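Local coordinates for uncharacterized protein (Bacteroides thetaiotaomicron, PDB 4LB8) that is of unknown function but belongs to the DUF4848 family and is probably exported, perhaps as a lipoprotein of the cell envelope, at residues 181-186 with 271-276; 192-197 with 257-262; 215-220 with 242-247; 221-226 with 234-239. One frame throughout, in Å; residues are numbered along the deposited sequence.

How the contacts relate
The four contacts sample one all-beta region built from two antiparallel sheets, and their chemistry follows their place in it. Contact 1 is buried and joins the two sheets face to face mainly through aliphatic side chains. Contacts 2 and 4 lie within the larger sheet: the first buried and carrying a beta bulge, the second a hairpin at the surface, richer in polar side chains. Contact 3 is the edge pairing of the smaller sheet, partly buried and watered at its margins. Phe259 ties contact 2 to contacts 3 and 4, reaching Val217, Leu219 and Ile246 of the one while its backbone oxygen pairs with Ala225 of the other. Contacts 1, 2 and 4 also touch the second subunit.

Contact 1: 181-186 with 271-276; sequences VGLYLS and IEIWSR
Ile273 lays its CG1 methylene into the notch between two residues of the facing strand, 3.8 Å from Val181 CG2 and 3.9 Å from Leu183 CB. This is sheet-on-sheet packing of the beta-sandwich kind: strand 179-188 of the larger antiparallel sheet meets strand 268-275 of the smaller one, and the short segments approach to 6.4 Å between axes, too far for backbone pairing. Each backbone is instead bonded within its own sheet, Leu183 to Ala172 and Tyr184 to Asn195 on one side, Glu272 to Lys216 on the other. Between these segments the contacts are therefore mostly apolar. With CG1 of Ile273 swung opposite the backbone nitrogen (chi1 -171°), the branch is carried across to the other layer. Ile271 and Leu183 cross at a slant, Ile271 CD1 coming 3.9 Å from Leu183 CD2. The far end of the interface is closed by Val181, whose two methyls share the work: CG1 rests on Trp274 CA and CG2 on Ser275 CB. Facing away from this interior, Tyr184 makes a cation-pi contact with Arg151 of the second subunit. Its ring folds back beside Gly182, where a beta carbon would run into Tyr184 CE2. Ile271 CD1 also sits 3.7 Å from the carbonyl oxygen of Leu183, so one methyl touches both the side chain and the backbone of the same residue.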
loop_
_atom_site.group_PDB
_atom_site.type_symbol
_atom_site.label_atom_id
_atom_site.label_comp_id
_atom_site.label_asym_id
_atom_site.label_seq_id
_atom_site.Cartn_x
_atom_site.Cartn_y
_atom_site.Cartn_z
ATOM N N VAL A 181 8.992 -2.394 -8.314
ATOM C CA VAL A 181 9.654 -3.660 -8.630
ATOM C C VAL A 181 8.639 -4.819 -8.445
ATOM O O VAL A 181 7.799 -4.782 -7.559
ATOM C CB VAL A 181 10.998 -3.870 -7.870
ATOM C CG1 VAL A 181 10.793 -4.077 -6.377
ATOM C CG2 VAL A 181 11.832 -4.994 -8.495
ATOM N N GLY A 182 8.714 -5.807 -9.312
ATOM C CA GLY A 182 7.860 -6.981 -9.247
ATOM C C GLY A 182 8.543 -8.265 -9.678
ATOM O O GLY A 182 9.520 -8.240 -10.428
ATOM N N LEU A 183 8.032 -9.389 -9.159
ATOM C CA LEU A 183 8.408 -10.750 -9.502
ATOM C C LEU A 183 7.103 -11.554 -9.611
ATOM O O LEU A 183 6.409 -11.777 -8.608
ATOM C CB LEU A 183 9.400 -11.371 -8.508
ATOM C CG LEU A 183 9.894 -12.803 -8.827
ATOM C CD1 LEU A 183 10.473 -12.915 -10.210
ATOM C CD2 LEU A 183 10.884 -13.260 -7.785
ATOM N N TYR A 184 6.753 -11.913 -10.861
ATOM C CA TYR A 184 5.538 -12.617 -11.221
ATOM C C TYR A 184 5.910 -14.004 -11.718
ATOM O O TYR A 184 6.783 -14.127 -12.576
ATOM C CB TYR A 184 4.718 -11.788 -12.254
ATOM C CG TYR A 184 4.331 -10.440 -11.673
ATOM C CD1 TYR A 184 3.181 -10.299 -10.894
ATOM C CD2 TYR A 184 5.194 -9.341 -11.764
ATOM C CE1 TYR A 184 2.888 -9.100 -10.235
ATOM C CE2 TYR A 184 4.910 -8.139 -11.106
ATOM C CZ TYR A 184 3.753 -8.023 -10.349
ATOM O OH TYR A 184 3.436 -6.837 -9.735
ATOM N N LEU A 185 5.274 -15.051 -11.135
ATOM C CA LEU A 185 5.502 -16.458 -11.475
ATOM C C LEU A 185 4.279 -17.126 -12.045
ATOM O O LEU A 185 3.156 -16.895 -11.580
ATOM C CB LEU A 185 5.980 -17.275 -10.259
ATOM C CG LEU A 185 7.267 -16.827 -9.557
ATOM C CD1 LEU A 185 7.566 -17.757 -8.417
ATOM C CD2 LEU A 185 8.460 -16.712 -10.529
ATOM N N SER A 186 4.506 -17.991 -13.042
ATOM C CA SER A 186 3.484 -18.800 -13.713
ATOM C C SER A 186 4.125 -20.129 -14.109
ATOM O O SER A 186 5.345 -20.247 -14.026
ATOM C CB SER A 186 2.861 -18.068 -14.905
ATOM O OG SER A 186 3.765 -17.760 -15.956
ATOM N N ILE A 271 8.718 -16.031 -1.951
ATOM C CA ILE A 271 9.608 -15.169 -2.732
ATOM C C ILE A 271 9.563 -13.755 -2.126
ATOM O O ILE A 271 8.520 -13.320 -1.599
ATOM C CB ILE A 271 9.332 -15.146 -4.256
ATOM C CG1 ILE A 271 7.845 -14.796 -4.568
ATOM C CG2 ILE A 271 9.798 -16.465 -4.904
ATOM C CD1 ILE A 271 7.544 -14.164 -5.953
ATOM N N GLU A 272 10.721 -13.078 -2.175
ATOM C CA GLU A 272 10.955 -11.697 -1.753
ATOM C C GLU A 272 11.703 -10.997 -2.878
ATOM O O GLU A 272 12.671 -11.565 -3.405
ATOM C CB GLU A 272 11.764 -11.632 -0.449
ATOM C CG GLU A 272 11.048 -12.184 0.764
ATOM C CD GLU A 272 11.982 -12.457 1.920
ATOM O OE1 GLU A 272 12.884 -11.624 2.158
ATOM O OE2 GLU A 272 11.830 -13.510 2.575
ATOM N N ILE A 273 11.251 -9.773 -3.254
ATOM C CA ILE A 273 11.818 -8.986 -4.355
ATOM C C ILE A 273 12.071 -7.537 -3.934
ATOM O O ILE A 273 11.192 -6.889 -3.347
ATOM C CB ILE A 273 10.877 -9.058 -5.620
ATOM C CG1 ILE A 273 11.487 -8.433 -6.909
ATOM C CG2 ILE A 273 9.487 -8.477 -5.351
ATOM C CD1 ILE A 273 12.677 -9.242 -7.612
ATOM N N TRP A 274 13.262 -7.026 -4.289
ATOM C CA TRP A 274 13.667 -5.626 -4.160
ATOM C C TRP A 274 14.637 -5.309 -5.327
ATOM O O TRP A 274 14.845 -6.170 -6.179
ATOM C CB TRP A 274 14.216 -5.260 -2.762
ATOM C CG TRP A 274 15.558 -5.843 -2.406
ATOM C CD1 TRP A 274 16.760 -5.199 -2.410
ATOM C CD2 TRP A 274 15.814 -7.168 -1.911
ATOM N NE1 TRP A 274 17.762 -6.059 -2.020
ATOM C CE2 TRP A 274 17.207 -7.267 -1.681
ATOM C CE3 TRP A 274 15.001 -8.297 -1.660
ATOM C CZ2 TRP A 274 17.813 -8.457 -1.250
ATOM C CZ3 TRP A 274 15.601 -9.459 -1.181
ATOM C CH2 TRP A 274 16.989 -9.531 -0.990
ATOM N N SER A 275 15.122 -4.056 -5.447
ATOM C CA SER A 275 16.003 -3.676 -6.565
ATOM C C SER A 275 17.012 -2.644 -6.104
ATOM O O SER A 275 17.087 -2.365 -4.909
ATOM C CB SER A 275 15.184 -3.146 -7.754
ATOM O OG SER A 275 14.594 -1.873 -7.530
ATOM N N ARG A 276 17.796 -2.083 -7.042
ATOM C CA ARG A 276 18.732 -0.997 -6.747
ATOM C C ARG A 276 17.951 0.243 -6.234
ATOM O O ARG A 276 18.385 0.890 -5.285
ATOM C CB ARG A 276 19.530 -0.656 -8.004
ATOM C CG ARG A 276 20.739 0.247 -7.775
ATOM C CD ARG A 276 21.528 0.411 -9.054
ATOM N NE ARG A 276 20.685 0.886 -10.158
ATOM C CZ ARG A 276 21.067 0.925 -11.431
ATOM N NH1 ARG A 276 22.284 0.529 -11.778
ATOM N NH2 ARG A 276 20.236 1.376 -12.367
#

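Contact 2: 192-197 with 257-262; sequences IHANFT and KVFGRK
The carbonyl oxygen of Ile192 takes the N-H of Phe259 at 2.7 Å and, alongside it, a longer CA-H contact from Val258. The N-H of Ile192 gives a hydrogen bond of 2.9 Å to Gly260 O, which means that Phe259 and Gly260 together stand against a single residue. That is a classic beta bulge, and it shifts the antiparallel register by one before His193 pairs with Val258. Beyond it the pairing is regular: Ala194 and Lys257 exchange two hydrogen bonds, the one from Ala194 N to Lys257 O being nearly straight at 171°. Phe259, its ring carried opposite the backbone nitrogen (chi1 -168°), lies against the facing strand. Ala194 CB lies 3.6 Å from Phe259 CD1, while Ile192 CG2 touches Phe259 CB at 3.8 Å. The other branch of Ile192 reaches past the bulge, where Ile192 CD1 meets Lys262 CG at 4.0 Å, the two chains crossing at roughly a right angle. On the opposite face, His193 packs on Ala122 and Val258 on Leu40, both of the second subunit. Strand 254-262 runs between strands 191-201 and 222-226, with the Phe259 ring pressed against strands 213-220 and 244-247 of the smaller sheet.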
loop_
_atom_site.group_PDB
_atom_site.type_symbol
_atom_site.label_atom_id
_atom_site.label_comp_id
_atom_site.label_asym_id
_atom_site.label_seq_id
_atom_site.Cartn_x
_atom_site.Cartn_y
_atom_site.Cartn_z
ATOM N N ILE A 192 8.497 -23.247 -15.003
ATOM C CA ILE A 192 8.156 -22.033 -14.265
ATOM C C ILE A 192 8.740 -20.817 -15.001
ATOM O O ILE A 192 9.944 -20.763 -15.255
ATOM C CB ILE A 192 8.617 -22.124 -12.767
ATOM C CG1 ILE A 192 7.960 -23.369 -12.075
ATOM C CG2 ILE A 192 8.240 -20.833 -12.008
ATOM C CD1 ILE A 192 8.535 -23.816 -10.800
ATOM N N HIS A 193 7.863 -19.852 -15.339
ATOM C CA HIS A 193 8.175 -18.604 -16.032
ATOM C C HIS A 193 8.230 -17.472 -15.023
ATOM O O HIS A 193 7.331 -17.364 -14.199
ATOM C CB HIS A 193 7.078 -18.312 -17.078
ATOM C CG HIS A 193 7.156 -19.155 -18.315
ATOM N ND1 HIS A 193 6.901 -20.510 -18.286
ATOM C CD2 HIS A 193 7.403 -18.785 -19.587
ATOM C CE1 HIS A 193 7.061 -20.924 -19.529
ATOM N NE2 HIS A 193 7.354 -19.914 -20.346
ATOM N N ALA A 194 9.264 -16.632 -15.065
ATOM C CA ALA A 194 9.370 -15.491 -14.163
ATOM C C ALA A 194 9.398 -14.217 -14.963
ATOM O O ALA A 194 9.997 -14.179 -16.045
ATOM C CB ALA A 194 10.631 -15.590 -13.309
ATOM N N ASN A 195 8.757 -13.188 -14.434
ATOM C CA ASN A 195 8.736 -11.852 -14.991
ATOM C C ASN A 195 9.228 -10.883 -13.892
ATOM O O ASN A 195 8.627 -10.797 -12.823
ATOM C CB ASN A 195 7.333 -11.488 -15.527
ATOM C CG ASN A 195 7.215 -10.214 -16.356
ATOM O OD1 ASN A 195 6.114 -9.707 -16.573
ATOM N ND2 ASN A 195 8.311 -9.642 -16.828
ATOM N N PHE A 196 10.413 -10.292 -14.118
ATOM C CA PHE A 196 11.060 -9.292 -13.270
ATOM C C PHE A 196 10.739 -7.971 -13.898
ATOM O O PHE A 196 10.994 -7.795 -15.092
ATOM C CB PHE A 196 12.572 -9.514 -13.176
ATOM C CG PHE A 196 13.059 -10.744 -12.453
ATOM C CD1 PHE A 196 13.180 -11.960 -13.115
ATOM C CD2 PHE A 196 13.501 -10.667 -11.136
ATOM C CE1 PHE A 196 13.680 -13.092 -12.460
ATOM C CE2 PHE A 196 14.010 -11.808 -10.479
ATOM C CZ PHE A 196 14.100 -13.009 -11.149
ATOM N N THR A 197 10.119 -7.060 -13.128
ATOM C CA THR A 197 9.668 -5.763 -13.646
ATOM C C THR A 197 10.166 -4.567 -12.804
ATOM O O THR A 197 10.358 -4.684 -11.591
ATOM C CB THR A 197 8.119 -5.719 -13.749
ATOM O OG1 THR A 197 7.551 -6.122 -12.507
ATOM C CG2 THR A 197 7.564 -6.586 -14.876
ATOM N N LYS A 257 12.148 -14.799 -17.808
ATOM C CA LYS A 257 13.069 -15.907 -17.571
ATOM C C LYS A 257 12.356 -17.216 -17.281
ATOM O O LYS A 257 11.292 -17.230 -16.685
ATOM C CB LYS A 257 13.953 -15.580 -16.328
ATOM C CG LYS A 257 15.036 -14.524 -16.504
ATOM C CD LYS A 257 16.384 -15.141 -16.887
ATOM C CE LYS A 257 17.487 -14.114 -16.866
ATOM N NZ LYS A 257 18.518 -14.356 -17.910
ATOM N N VAL A 258 12.985 -18.315 -17.640
ATOM C CA VAL A 258 12.624 -19.642 -17.178
ATOM C C VAL A 258 13.177 -19.599 -15.762
ATOM O O VAL A 258 14.385 -19.384 -15.590
ATOM C CB VAL A 258 13.239 -20.776 -18.045
ATOM C CG1 VAL A 258 13.087 -22.132 -17.361
ATOM C CG2 VAL A 258 12.627 -20.808 -19.427
ATOM N N PHE A 259 12.306 -19.653 -14.769
ATOM C CA PHE A 259 12.724 -19.541 -13.380
ATOM C C PHE A 259 13.259 -20.885 -12.850
ATOM O O PHE A 259 14.199 -20.918 -12.074
ATOM C CB PHE A 259 11.533 -19.037 -12.550
ATOM C CG PHE A 259 11.848 -18.597 -11.147
ATOM C CD1 PHE A 259 12.630 -17.469 -10.913
ATOM C CD2 PHE A 259 11.309 -19.269 -10.055
ATOM C CE1 PHE A 259 12.901 -17.047 -9.608
ATOM C CE2 PHE A 259 11.555 -18.828 -8.744
ATOM C CZ PHE A 259 12.357 -17.728 -8.529
ATOM N N GLY A 260 12.636 -21.968 -13.269
ATOM C CA GLY A 260 12.989 -23.315 -12.878
ATOM C C GLY A 260 11.960 -24.300 -13.365
ATOM O O GLY A 260 11.206 -24.008 -14.294
ATOM N N ARG A 261 11.940 -25.476 -12.745
ATOM C CA ARG A 261 10.975 -26.540 -13.011
ATOM C C ARG A 261 10.445 -27.108 -11.720
ATOM O O ARG A 261 11.139 -27.061 -10.701
ATOM C CB ARG A 261 11.622 -27.700 -13.791
ATOM C CG ARG A 261 11.832 -27.494 -15.269
ATOM C CD ARG A 261 12.221 -28.786 -15.971
ATOM N NE ARG A 261 13.458 -29.387 -15.453
ATOM C CZ ARG A 261 14.131 -30.363 -16.060
ATOM N NH1 ARG A 261 13.724 -30.826 -17.235
ATOM N NH2 ARG A 261 15.232 -30.860 -15.512
ATOM N N LYS A 262 9.269 -27.737 -11.785
ATOM C CA LYS A 262 8.680 -28.488 -10.687
ATOM C C LYS A 262 9.263 -29.931 -10.658
ATOM O O LYS A 262 9.333 -30.616 -11.693
ATOM C CB LYS A 262 7.159 -28.544 -10.836
ATOM C CG LYS A 262 6.441 -27.223 -10.598
ATOM C CD LYS A 262 4.953 -27.362 -10.882
ATOM C CE LYS A 262 4.273 -28.350 -9.964
ATOM N NZ LYS A 262 2.829 -28.481 -10.259
#

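Contact 3: 215-220 with 242-247; sequences AKVNLR and IPFAID
Segments 215-220 and 242-247 run antiparallel, their short axes 4.8 Å apart at the closest. Ala215 with Ile246 and Val217 with Phe244 form hydrogen-bonded pairs, and the non-hydrogen-bonded pair Lys216 with Ala245 lies between them; the bond from Val217 N to Phe244 O is 2.9 Å and nearly straight. Phe244 CG sits between the backbone N and carbonyl carbon (chi1 72°), which brings the ring over Val217. A CH-pi contact follows, Val217 CB standing 4.0 Å from the centroid of the Phe244 ring, over one face. Strand 244-247 is an outermost strand of the four-stranded antiparallel sheet, and Val217, Ile246 and the Phe244 ring share the side that faces Phe259, Phe222 and Phe224. Val217 CG2 reaches Ile246 CD1 at 3.7 Å. With alanine in place of Phe244, Val217 CB and CG1 would probably lose their aromatic cover and a gap open beside Phe224. A water bridges the segments, accepting from Leu219 N at 3.0 Å and donating to Ile242 O; Asn218 OD1 rests against Pro243 CG.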
loop_
_atom_site.group_PDB
_atom_site.type_symbol
_atom_site.label_atom_id
_atom_site.label_comp_id
_atom_site.label_asym_id
_atom_site.label_seq_id
_atom_site.Cartn_x
_atom_site.Cartn_y
_atom_site.Cartn_z
ATOM N N ALA A 215 16.425 -10.980 -5.211
ATOM C CA ALA A 215 15.395 -11.881 -4.745
ATOM C C ALA A 215 15.961 -12.855 -3.739
ATOM O O ALA A 215 17.169 -13.122 -3.722
ATOM C CB ALA A 215 14.784 -12.631 -5.924
ATOM N N LYS A 216 15.071 -13.329 -2.872
ATOM C CA LYS A 216 15.248 -14.339 -1.844
ATOM C C LYS A 216 14.144 -15.377 -2.077
ATOM O O LYS A 216 12.952 -15.096 -1.920
ATOM C CB LYS A 216 15.184 -13.707 -0.446
ATOM C CG LYS A 216 16.543 -13.300 0.107
ATOM C CD LYS A 216 16.419 -12.463 1.395
ATOM C CE LYS A 216 16.178 -13.287 2.652
ATOM N NZ LYS A 216 15.512 -12.495 3.729
ATOM N N VAL A 217 14.542 -16.545 -2.539
ATOM C CA VAL A 217 13.639 -17.622 -2.947
ATOM C C VAL A 217 13.791 -18.817 -1.996
ATOM O O VAL A 217 14.913 -19.263 -1.727
ATOM C CB VAL A 217 13.987 -18.006 -4.424
ATOM C CG1 VAL A 217 13.100 -19.136 -4.956
ATOM C CG2 VAL A 217 13.953 -16.788 -5.350
ATOM N N ASN A 218 12.670 -19.328 -1.481
ATOM C CA ASN A 218 12.699 -20.534 -0.637
ATOM C C ASN A 218 11.538 -21.403 -1.065
ATOM O O ASN A 218 10.410 -21.150 -0.634
ATOM C CB ASN A 218 12.658 -20.208 0.864
ATOM C CG ASN A 218 12.849 -21.409 1.760
ATOM O OD1 ASN A 218 13.307 -22.481 1.356
ATOM N ND2 ASN A 218 12.486 -21.257 3.007
ATOM N N LEU A 219 11.800 -22.375 -1.952
ATOM C CA LEU A 219 10.738 -23.204 -2.522
ATOM C C LEU A 219 10.945 -24.693 -2.345
ATOM O O LEU A 219 12.067 -25.184 -2.461
ATOM C CB LEU A 219 10.567 -22.925 -4.036
ATOM C CG LEU A 219 10.240 -21.497 -4.476
ATOM C CD1 LEU A 219 10.163 -21.400 -6.001
ATOM C CD2 LEU A 219 8.970 -21.003 -3.845
ATOM N N ARG A 220 9.826 -25.412 -2.136
ATOM C CA ARG A 220 9.782 -26.874 -2.023
ATOM C C ARG A 220 9.384 -27.478 -3.361
ATOM O O ARG A 220 8.543 -26.907 -4.054
ATOM C CB ARG A 220 8.811 -27.325 -0.920
ATOM C CG ARG A 220 9.474 -27.483 0.441
ATOM C CD ARG A 220 8.503 -27.312 1.607
ATOM N NE ARG A 220 7.376 -26.387 1.365
ATOM C CZ ARG A 220 7.387 -25.065 1.566
ATOM N NH1 ARG A 220 8.499 -24.454 1.967
ATOM N NH2 ARG A 220 6.295 -24.343 1.341
ATOM N N ILE A 242 15.762 -25.415 -0.290
ATOM C CA ILE A 242 17.069 -24.769 -0.140
ATOM C C ILE A 242 16.896 -23.281 -0.408
ATOM O O ILE A 242 16.678 -22.882 -1.563
ATOM C CB ILE A 242 18.179 -25.383 -1.033
ATOM C CG1 ILE A 242 18.413 -26.874 -0.729
ATOM C CG2 ILE A 242 19.485 -24.584 -0.901
ATOM C CD1 ILE A 242 19.062 -27.670 -1.906
ATOM N N PRO A 243 16.969 -22.437 0.652
ATOM C CA PRO A 243 16.855 -20.985 0.437
ATOM C C PRO A 243 18.052 -20.498 -0.368
ATOM O O PRO A 243 19.168 -21.017 -0.193
ATOM C CB PRO A 243 16.840 -20.410 1.865
ATOM C CG PRO A 243 16.593 -21.571 2.767
ATOM C CD PRO A 243 17.234 -22.731 2.073
ATOM N N PHE A 244 17.815 -19.586 -1.311
ATOM C CA PHE A 244 18.891 -19.066 -2.123
ATOM C C PHE A 244 18.546 -17.661 -2.605
ATOM O O PHE A 244 17.381 -17.258 -2.588
ATOM C CB PHE A 244 19.241 -20.022 -3.290
ATOM C CG PHE A 244 18.215 -20.073 -4.389
ATOM C CD1 PHE A 244 17.127 -20.933 -4.305
ATOM C CD2 PHE A 244 18.327 -19.252 -5.504
ATOM C CE1 PHE A 244 16.171 -20.971 -5.319
ATOM C CE2 PHE A 244 17.367 -19.286 -6.514
ATOM C CZ PHE A 244 16.297 -20.145 -6.413
ATOM N N ALA A 245 19.579 -16.916 -3.023
ATOM C CA ALA A 245 19.447 -15.542 -3.496
ATOM C C ALA A 245 19.741 -15.419 -4.981
ATOM O O ALA A 245 20.504 -16.198 -5.524
ATOM C CB ALA A 245 20.378 -14.643 -2.711
ATOM N N ILE A 246 19.099 -14.447 -5.625
ATOM C CA ILE A 246 19.232 -14.019 -7.024
ATOM C C ILE A 246 19.610 -12.531 -6.983
ATOM O O ILE A 246 18.881 -11.711 -6.417
ATOM C CB ILE A 246 17.944 -14.284 -7.855
ATOM C CG1 ILE A 246 17.494 -15.767 -7.800
ATOM C CG2 ILE A 246 18.072 -13.755 -9.293
ATOM C CD1 ILE A 246 16.074 -16.006 -8.288
ATOM N N ASP A 247 20.779 -12.210 -7.501
ATOM C CA ASP A 247 21.334 -10.860 -7.595
ATOM C C ASP A 247 21.744 -10.708 -9.030
ATOM O O ASP A 247 22.780 -11.234 -9.429
ATOM C CB ASP A 247 22.506 -10.681 -6.623
ATOM C CG ASP A 247 22.117 -10.846 -5.165
ATOM O OD1 ASP A 247 21.148 -10.171 -4.724
ATOM O OD2 ASP A 247 22.790 -11.638 -4.451
HETATM O O HOH W 1 19.085 -11.285 -3.275
HETATM O O HOH W 2 14.369 -22.854 -3.335
#

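Contact 4: 221-226 with 234-239; sequences GFEFAQ and PVYVNK
Gln226 N is claimed by two carbonyls: Val235 O across the hairpin, at 2.8 Å but bent to 137°, and, weakly, Phe224 O in its own strand at 3.1 Å. The weak bond marks an inverse gamma turn centred on Ala225, a kink in an otherwise regular antiparallel pair. Phe224 O also takes Val237 N in a nearly straight bond of 2.8 Å. On one face Glu223 crosses Tyr236 at about a right angle, Glu223 CD 3.4 Å from Tyr236 CB, with the carboxylate and ring planes 24° apart. Glu223 OE1 forms a salt bridge with Arg261, and OE2 accepts from a water at 2.7 Å. Replacing Glu223 by a glutamine would probably deprive Arg261 of its charged mate. The ring runs on to Ala225 CB, 3.7 Å from Tyr236 CE1. On the other face Gln226 stretches out straight beside Val235 and crosses Val237 at a slant, Gln226 OE1 3.3 Å from Val237 CG2. Beyond the strand end, Lys239 CG packs on Phe224 CB at 3.7 Å. The hairpin joins the larger sheet through strand 222-226, which pairs with strand 254-262; Phe222 and Phe224 press on strand 244-247, whereas Ala225 and Tyr236 meet Leu41 of the second subunit.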
loop_
_atom_site.group_PDB
_atom_site.type_symbol
_atom_site.label_atom_id
_atom_site.label_comp_id
_atom_site.label_asym_id
_atom_site.label_seq_id
_atom_site.Cartn_x
_atom_site.Cartn_y
_atom_site.Cartn_z
ATOM N N GLY A 221 10.000 -28.602 -3.714
ATOM C CA GLY A 221 9.760 -29.307 -4.969
ATOM C C GLY A 221 10.176 -28.464 -6.146
ATOM O O GLY A 221 9.429 -28.325 -7.123
ATOM N N PHE A 222 11.375 -27.876 -6.037
ATOM C CA PHE A 222 11.864 -26.921 -7.005
ATOM C C PHE A 222 13.312 -27.132 -7.419
ATOM O O PHE A 222 14.206 -27.401 -6.604
ATOM C CB PHE A 222 11.703 -25.509 -6.431
ATOM C CG PHE A 222 12.108 -24.357 -7.323
ATOM C CD1 PHE A 222 11.332 -24.001 -8.427
ATOM C CD2 PHE A 222 13.256 -23.617 -7.052
ATOM C CE1 PHE A 222 11.705 -22.929 -9.247
ATOM C CE2 PHE A 222 13.614 -22.535 -7.860
ATOM C CZ PHE A 222 12.835 -22.197 -8.947
ATOM N N GLU A 223 13.514 -26.897 -8.719
ATOM C CA GLU A 223 14.759 -26.907 -9.448
ATOM C C GLU A 223 14.940 -25.518 -10.027
ATOM O O GLU A 223 14.029 -25.009 -10.685
ATOM C CB GLU A 223 14.665 -27.951 -10.544
ATOM C CG GLU A 223 15.919 -28.765 -10.702
ATOM C CD GLU A 223 15.759 -29.854 -11.735
ATOM O OE1 GLU A 223 14.782 -29.801 -12.522
ATOM O OE2 GLU A 223 16.638 -30.745 -11.780
ATOM N N PHE A 224 16.074 -24.884 -9.760
ATOM C CA PHE A 224 16.337 -23.544 -10.255
ATOM C C PHE A 224 17.062 -23.572 -11.581
ATOM O O PHE A 224 18.025 -24.333 -11.754
ATOM C CB PHE A 224 17.142 -22.754 -9.230
ATOM C CG PHE A 224 17.526 -21.340 -9.602
ATOM C CD1 PHE A 224 16.551 -20.392 -9.900
ATOM C CD2 PHE A 224 18.854 -20.930 -9.555
ATOM C CE1 PHE A 224 16.908 -19.075 -10.181
ATOM C CE2 PHE A 224 19.209 -19.610 -9.846
ATOM C CZ PHE A 224 18.236 -18.690 -10.152
ATOM N N ALA A 225 16.602 -22.717 -12.516
ATOM C CA ALA A 225 17.212 -22.550 -13.832
ATOM C C ALA A 225 18.366 -21.584 -13.676
ATOM O O ALA A 225 18.206 -20.376 -13.843
ATOM C CB ALA A 225 16.189 -22.049 -14.838
ATOM N N GLN A 226 19.525 -22.130 -13.252
ATOM C CA GLN A 226 20.756 -21.396 -12.999
ATOM C C GLN A 226 21.354 -20.890 -14.315
ATOM O O GLN A 226 21.488 -21.677 -15.239
ATOM C CB GLN A 226 21.732 -22.316 -12.253
ATOM C CG GLN A 226 23.055 -21.693 -11.891
ATOM C CD GLN A 226 23.913 -22.659 -11.129
ATOM O OE1 GLN A 226 23.679 -22.918 -9.948
ATOM N NE2 GLN A 226 24.918 -23.232 -11.795
ATOM N N PRO A 234 23.302 -22.676 -19.060
ATOM C CA PRO A 234 22.224 -22.735 -18.056
ATOM C C PRO A 234 21.834 -24.167 -17.724
ATOM O O PRO A 234 21.793 -25.025 -18.597
ATOM C CB PRO A 234 21.080 -21.961 -18.727
ATOM C CG PRO A 234 21.383 -22.029 -20.193
ATOM C CD PRO A 234 22.868 -21.902 -20.239
ATOM N N VAL A 235 21.617 -24.430 -16.448
ATOM C CA VAL A 235 21.299 -25.771 -15.986
ATOM C C VAL A 235 20.280 -25.725 -14.816
ATOM O O VAL A 235 20.247 -24.754 -14.039
ATOM C CB VAL A 235 22.625 -26.508 -15.596
ATOM C CG1 VAL A 235 23.358 -25.812 -14.431
ATOM C CG2 VAL A 235 22.397 -27.991 -15.321
ATOM N N TYR A 236 19.469 -26.799 -14.694
ATOM C CA TYR A 236 18.531 -26.973 -13.601
ATOM C C TYR A 236 19.273 -27.525 -12.411
ATOM O O TYR A 236 19.815 -28.621 -12.472
ATOM C CB TYR A 236 17.358 -27.865 -13.996
ATOM C CG TYR A 236 16.418 -27.197 -14.972
ATOM C CD1 TYR A 236 15.678 -26.075 -14.604
ATOM C CD2 TYR A 236 16.293 -27.666 -16.277
ATOM C CE1 TYR A 236 14.851 -25.429 -15.513
ATOM C CE2 TYR A 236 15.449 -27.039 -17.191
ATOM C CZ TYR A 236 14.716 -25.931 -16.799
ATOM O OH TYR A 236 13.872 -25.340 -17.702
ATOM N N VAL A 237 19.337 -26.728 -11.347
ATOM C CA VAL A 237 20.025 -27.021 -10.084
ATOM C C VAL A 237 18.961 -27.287 -8.997
ATOM O O VAL A 237 18.038 -26.487 -8.832
ATOM C CB VAL A 237 20.950 -25.820 -9.735
ATOM C CG1 VAL A 237 21.548 -25.953 -8.350
ATOM C CG2 VAL A 237 22.044 -25.662 -10.780
ATOM N N ASN A 238 19.086 -28.392 -8.257
ATOM C CA ASN A 238 18.106 -28.703 -7.221
ATOM C C ASN A 238 18.150 -27.661 -6.088
ATOM O O ASN A 238 19.210 -27.410 -5.526
ATOM C CB ASN A 238 18.348 -30.131 -6.674
ATOM C CG ASN A 238 17.333 -30.609 -5.659
ATOM O OD1 ASN A 238 17.195 -30.078 -4.543
ATOM N ND2 ASN A 238 16.609 -31.633 -6.020
ATOM N N LYS A 239 16.991 -27.063 -5.760
ATOM C CA LYS A 239 16.820 -26.100 -4.666
ATOM C C LYS A 239 15.607 -26.505 -3.814
ATOM O O LYS A 239 14.927 -25.643 -3.252
ATOM C CB LYS A 239 16.689 -24.662 -5.208
ATOM C CG LYS A 239 17.962 -24.147 -5.904
ATOM C CD LYS A 239 19.113 -23.931 -4.922
ATOM C CE LYS A 239 20.358 -23.431 -5.572
ATOM N NZ LYS A 239 21.454 -23.297 -4.580
HETATM O O HOH W 3 18.840 -31.671 -13.032
#